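Long-range contacts in trichosurin (Trichosurus vulpecula, PDB 2R73), which probably binds and carries small molecules as a secreted milk lipocalin that forms a homodimer: residues 45-50 with 91-96; 97-102 with 110-115. The protein carries 1 engineered substitution. All coordinates share one frame; numbering follows the deposited sequence.

Contact 1 of 2, residues 45-50 with 91-96; sequences GPFRNF and LNYYGT
Tyr93 reaches across to the turn at residues 45-48 and donates its hydroxyl proton to a backbone carbonyl, OH of Tyr93 to Pro46 O at 2.9 Å. The bond lies in the carbonyl plane, on a lone pair. A second donor, Asn49 ND2, grips Pro46 O at 3.1 Å from within its own segment, tilted 18° from that plane. Asn49 OD1 is hydrogen-bonded to Thr67 OG1. Backbone Arg48 N to Gly45 O, 3.2 Å, closes the type I turn.

Aromatic contacts flank this polar bond. Tyr93 turns its edge to one face of Phe47, a T-shaped pair with centroids 5.5 Å apart and planes at 84°. CG of Tyr93 stands anti to the backbone N (chi1 180°), which carries the ring out toward the turn. Pro46 CB sits over the centre of the Tyr94 ring in a CH-pi contact, 3.3 Å from the centroid. Phe47 CE1 also packs on Tyr94 CB.

A phenylalanine in place of Tyr93 would lack the hydroxyl and would probably leave Pro46 O with Asn49 ND2 as its one donor from the two segments.

Polar bond and ring packing together fasten the loop between strands 29-35 and 50-57 to the connection between strands 88-92 and 96-102 of the lipocalin barrel.

Contact 2 of 2, residues 97-102 with 110-115; sequences NDVYYE and AKFIFY. Engineered in segment 97-102: Glu102 (natural residue Gly).
Val99 and Phe114 face each other as a non-hydrogen-bonded pair of an antiparallel hairpin, and their side chains run alongside one another. Val99 CG1 is anti to the backbone N, and this branch meets both Phe114 CE1, at 3.6 Å, and Phe112 CD2, at 3.7 Å. The CG2 branch rests near Phe114 CD1. On the same face Tyr101 and Phe112 meet obliquely, their planes at 40°. Tyr101 CB touches Phe112 CE2 at 3.8 Å, while Tyr101 CD1 lies over the rim of the Phe112 ring. The far edge of Tyr101 reaches Ala110 CB.

The other face carries Asp98, Tyr100, Glu102, Lys111, Ile113 and Tyr115. The Tyr100 and Tyr115 rings touch at their rims, neither lying over the other, with planes at 80° and Tyr100 CE2 to Tyr115 CD1 at 3.6 Å. Both stack on their counterparts in the second subunit, and Asp98 forms a salt bridge to Arg150 of that subunit. Glu102 is engineered (glycine in the natural protein). Its chi1 of 58° brings CG to 3.9 Å from Lys111 CB, and the chain, extended beyond CG, carries OE2 toward Ile113 CD1.

Three hydrogen-bonded pairs join the backbones, with Tyr100 N to Ile113 O at 2.9 Å among them. In the antiparallel sheet of the lipocalin barrel, strand 88-92 flanks 97-102 and strand 121-130 flanks 110-115.

Contacts 1 and 2 follow one another along the chain, and their centres lie about 12 Å apart. Strands 88-92 and 96-102 are sheet neighbours, and Leu91 O to Asn97 N, 2.7 Å, is a probable hydrogen bond between the two contacts. Asn97 ND2 also hydrogen-bonds to the carbonyl oxygens of Leu91 and Tyr93, tying the turn of contact 1 to the first strand of contact 2. Phe47 CE2 packs on Phe114 CD2 at 3.9 Å, and Leu91 CD2 approaches Phe114 CE2 at 4.1 Å. This apolar cluster joins the 45-50 loop to the face of Val99 and Phe114. In a lipocalin barrel such a face probably lines the ligand cavity.

Contact 1 of 2, residues 45-50 with 91-96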
# COMPACT_ATOMS: atom_id res chain seq x y z
N GLY A 45 3.30 -16.34 -14.60
CA GLY A 45 2.73 -15.72 -13.42
C GLY A 45 1.53 -14.85 -13.74
O GLY A 45 1.52 -14.18 -14.78
N PRO A 46 0.51 -14.83 -12.87
CA PRO A 46 -0.70 -14.03 -13.07
C PRO A 46 -0.44 -12.54 -13.20
O PRO A 46 -1.24 -11.81 -13.79
CB PRO A 46 -1.56 -14.39 -11.86
CG PRO A 46 -0.56 -14.76 -10.81
CD PRO A 46 0.44 -15.57 -11.60
N PHE A 47 0.69 -12.07 -12.68
CA PHE A 47 1.02 -10.65 -12.75
C PHE A 47 2.09 -10.25 -13.76
O PHE A 47 2.48 -9.08 -13.82
CB PHE A 47 1.36 -10.13 -11.36
CG PHE A 47 0.18 -10.08 -10.45
CD1 PHE A 47 -0.14 -11.16 -9.64
CD2 PHE A 47 -0.68 -8.98 -10.47
CE1 PHE A 47 -1.29 -11.15 -8.87
CE2 PHE A 47 -1.83 -8.97 -9.70
CZ PHE A 47 -2.14 -10.05 -8.90
N ARG A 48 2.57 -11.20 -14.55
CA ARG A 48 3.57 -10.92 -15.59
C ARG A 48 2.74 -10.47 -16.79
O ARG A 48 2.51 -11.24 -17.73
CB ARG A 48 4.35 -12.19 -15.94
CG ARG A 48 5.53 -11.97 -16.91
CD ARG A 48 6.22 -13.29 -17.25
NE ARG A 48 7.42 -13.13 -18.06
CZ ARG A 48 8.59 -12.68 -17.60
NH1 ARG A 48 8.74 -12.34 -16.33
NH2 ARG A 48 9.63 -12.59 -18.42
N ASN A 49 2.26 -9.24 -16.74
CA ASN A 49 1.43 -8.76 -17.82
C ASN A 49 2.08 -7.65 -18.61
O ASN A 49 2.75 -6.79 -18.04
CB ASN A 49 0.08 -8.33 -17.25
CG ASN A 49 -0.57 -9.44 -16.46
OD1 ASN A 49 -0.64 -10.57 -16.93
ND2 ASN A 49 -1.05 -9.13 -15.26
N PHE A 50 1.91 -7.69 -19.92
CA PHE A 50 2.51 -6.70 -20.79
C PHE A 50 1.45 -5.69 -21.20
O PHE A 50 0.63 -5.97 -22.06
CB PHE A 50 3.11 -7.39 -22.02
CG PHE A 50 3.93 -8.60 -21.67
CD1 PHE A 50 5.10 -8.47 -20.94
CD2 PHE A 50 3.50 -9.87 -22.01
CE1 PHE A 50 5.83 -9.58 -20.54
CE2 PHE A 50 4.23 -10.99 -21.63
CZ PHE A 50 5.39 -10.84 -20.89
N LEU A 91 -8.65 -3.13 -7.68
CA LEU A 91 -8.65 -4.13 -8.72
C LEU A 91 -8.83 -5.54 -8.15
O LEU A 91 -8.10 -5.97 -7.25
CB LEU A 91 -7.33 -4.05 -9.50
CG LEU A 91 -7.04 -5.16 -10.52
CD1 LEU A 91 -8.02 -5.06 -11.70
CD2 LEU A 91 -5.59 -5.04 -10.99
N ASN A 92 -9.81 -6.24 -8.69
CA ASN A 92 -10.11 -7.61 -8.29
C ASN A 92 -9.50 -8.46 -9.40
O ASN A 92 -9.97 -8.44 -10.54
CB ASN A 92 -11.62 -7.79 -8.20
CG ASN A 92 -12.26 -6.74 -7.30
OD1 ASN A 92 -12.13 -6.80 -6.07
ND2 ASN A 92 -12.93 -5.76 -7.91
N TYR A 93 -8.43 -9.16 -9.05
CA TYR A 93 -7.70 -9.99 -9.99
C TYR A 93 -6.73 -10.84 -9.17
O TYR A 93 -5.74 -10.34 -8.64
CB TYR A 93 -6.91 -9.10 -10.96
CG TYR A 93 -6.12 -9.88 -11.96
CD1 TYR A 93 -6.76 -10.61 -12.96
CD2 TYR A 93 -4.73 -9.89 -11.92
CE1 TYR A 93 -6.04 -11.33 -13.88
CE2 TYR A 93 -3.99 -10.62 -12.85
CZ TYR A 93 -4.66 -11.33 -13.83
OH TYR A 93 -3.95 -12.04 -14.76
N TYR A 94 -7.03 -12.12 -9.06
CA TYR A 94 -6.23 -13.02 -8.24
C TYR A 94 -6.20 -12.44 -6.83
O TYR A 94 -5.15 -12.38 -6.19
CB TYR A 94 -4.82 -13.16 -8.80
CG TYR A 94 -4.77 -14.06 -10.01
CD1 TYR A 94 -5.01 -13.55 -11.28
CD2 TYR A 94 -4.51 -15.42 -9.88
CE1 TYR A 94 -4.99 -14.37 -12.39
CE2 TYR A 94 -4.49 -16.26 -10.98
CZ TYR A 94 -4.73 -15.73 -12.24
OH TYR A 94 -4.68 -16.54 -13.35
N GLY A 95 -7.37 -12.02 -6.37
CA GLY A 95 -7.50 -11.43 -5.06
C GLY A 95 -7.86 -9.96 -5.15
O GLY A 95 -8.12 -9.43 -6.24
N THR A 96 -7.88 -9.29 -4.00
CA THR A 96 -8.20 -7.87 -3.95
C THR A 96 -6.90 -7.08 -4.01
O THR A 96 -5.96 -7.35 -3.26
CB THR A 96 -8.94 -7.52 -2.67
OG1 THR A 96 -10.17 -8.26 -2.61
CG2 THR A 96 -9.23 -6.01 -2.61

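Contact 2 of 2, residues 97-102 with 110-115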
# COMPACT_ATOMS: atom_id res chain seq x y z
N ASN A 97 -6.83 -6.10 -4.92
CA ASN A 97 -5.63 -5.29 -5.08
C ASN A 97 -5.90 -3.81 -4.82
O ASN A 97 -6.77 -3.21 -5.45
CB ASN A 97 -5.08 -5.41 -6.50
CG ASN A 97 -4.72 -6.84 -6.88
OD1 ASN A 97 -3.69 -7.36 -6.47
ND2 ASN A 97 -5.59 -7.48 -7.68
N ASP A 98 -5.16 -3.24 -3.88
CA ASP A 98 -5.28 -1.82 -3.63
C ASP A 98 -4.13 -1.27 -4.48
O ASP A 98 -2.96 -1.59 -4.25
CB ASP A 98 -5.13 -1.51 -2.14
CG ASP A 98 -6.29 -2.05 -1.32
OD1 ASP A 98 -7.45 -1.79 -1.71
OD2 ASP A 98 -6.06 -2.73 -0.30
N VAL A 99 -4.48 -0.50 -5.50
CA VAL A 99 -3.53 0.05 -6.44
C VAL A 99 -3.22 1.53 -6.23
O VAL A 99 -4.13 2.34 -6.09
CB VAL A 99 -4.06 -0.15 -7.88
CG1 VAL A 99 -3.05 0.37 -8.91
CG2 VAL A 99 -4.37 -1.63 -8.10
N TYR A 100 -1.93 1.86 -6.22
CA TYR A 100 -1.50 3.24 -6.04
C TYR A 100 -0.67 3.67 -7.24
O TYR A 100 0.19 2.93 -7.71
CB TYR A 100 -0.66 3.39 -4.77
CG TYR A 100 -1.40 3.13 -3.48
CD1 TYR A 100 -2.00 4.16 -2.77
CD2 TYR A 100 -1.49 1.85 -2.97
CE1 TYR A 100 -2.68 3.92 -1.58
CE2 TYR A 100 -2.16 1.60 -1.79
CZ TYR A 100 -2.75 2.63 -1.10
OH TYR A 100 -3.43 2.34 0.07
N TYR A 101 -0.95 4.88 -7.74
CA TYR A 101 -0.23 5.44 -8.88
C TYR A 101 0.71 6.56 -8.43
O TYR A 101 0.37 7.37 -7.58
CB TYR A 101 -1.20 6.01 -9.91
CG TYR A 101 -0.54 6.98 -10.88
CD1 TYR A 101 0.31 6.54 -11.89
CD2 TYR A 101 -0.77 8.35 -10.78
CE1 TYR A 101 0.90 7.42 -12.77
CE2 TYR A 101 -0.19 9.25 -11.66
CZ TYR A 101 0.65 8.78 -12.65
OH TYR A 101 1.20 9.67 -13.56
N GLU A 102 1.90 6.59 -9.03
CA GLU A 102 2.90 7.61 -8.74
C GLU A 102 3.81 7.76 -9.95
O GLU A 102 3.98 6.82 -10.73
CB GLU A 102 3.71 7.25 -7.48
CG GLU A 102 4.43 5.93 -7.53
CD GLU A 102 5.30 5.69 -6.31
OE1 GLU A 102 6.35 6.38 -6.17
OE2 GLU A 102 4.94 4.83 -5.47
N ALA A 110 5.00 5.54 -15.90
CA ALA A 110 3.92 5.43 -14.92
C ALA A 110 4.23 4.26 -14.00
O ALA A 110 4.62 3.18 -14.44
CB ALA A 110 2.58 5.20 -15.63
N LYS A 111 4.04 4.47 -12.70
CA LYS A 111 4.31 3.42 -11.74
C LYS A 111 3.01 3.01 -11.03
O LYS A 111 2.27 3.87 -10.52
CB LYS A 111 5.34 3.92 -10.73
CG LYS A 111 6.27 2.87 -10.17
CD LYS A 111 7.43 3.50 -9.36
CE LYS A 111 8.33 4.34 -10.25
NZ LYS A 111 9.54 4.87 -9.55
N PHE A 112 2.71 1.71 -11.01
CA PHE A 112 1.52 1.23 -10.31
C PHE A 112 1.89 0.18 -9.28
O PHE A 112 2.39 -0.89 -9.61
CB PHE A 112 0.50 0.62 -11.29
CG PHE A 112 -0.23 1.64 -12.12
CD1 PHE A 112 0.18 1.93 -13.41
CD2 PHE A 112 -1.33 2.32 -11.60
CE1 PHE A 112 -0.48 2.90 -14.17
CE2 PHE A 112 -1.99 3.27 -12.35
CZ PHE A 112 -1.57 3.56 -13.63
N ILE A 113 1.66 0.49 -8.01
CA ILE A 113 1.97 -0.45 -6.94
C ILE A 113 0.71 -1.20 -6.54
O ILE A 113 -0.29 -0.58 -6.17
CB ILE A 113 2.53 0.25 -5.67
CG1 ILE A 113 3.96 0.75 -5.89
CG2 ILE A 113 2.58 -0.73 -4.54
CD1 ILE A 113 4.14 1.66 -7.05
N PHE A 114 0.75 -2.52 -6.61
CA PHE A 114 -0.40 -3.34 -6.23
C PHE A 114 -0.15 -3.97 -4.86
O PHE A 114 0.91 -4.56 -4.64
CB PHE A 114 -0.65 -4.52 -7.19
CG PHE A 114 -0.98 -4.14 -8.60
CD1 PHE A 114 -1.05 -2.83 -9.02
CD2 PHE A 114 -1.23 -5.14 -9.53
CE1 PHE A 114 -1.35 -2.51 -10.34
CE2 PHE A 114 -1.54 -4.84 -10.85
CZ PHE A 114 -1.59 -3.52 -11.25
N TYR A 115 -1.11 -3.85 -3.96
CA TYR A 115 -1.03 -4.52 -2.67
C TYR A 115 -2.12 -5.59 -2.78
O TYR A 115 -3.31 -5.31 -2.66
CB TYR A 115 -1.28 -3.54 -1.52
CG TYR A 115 -0.10 -2.62 -1.29
CD1 TYR A 115 -0.09 -1.32 -1.78
CD2 TYR A 115 1.04 -3.08 -0.63
CE1 TYR A 115 1.01 -0.49 -1.62
CE2 TYR A 115 2.15 -2.26 -0.46
CZ TYR A 115 2.13 -0.98 -0.96
OH TYR A 115 3.24 -0.17 -0.79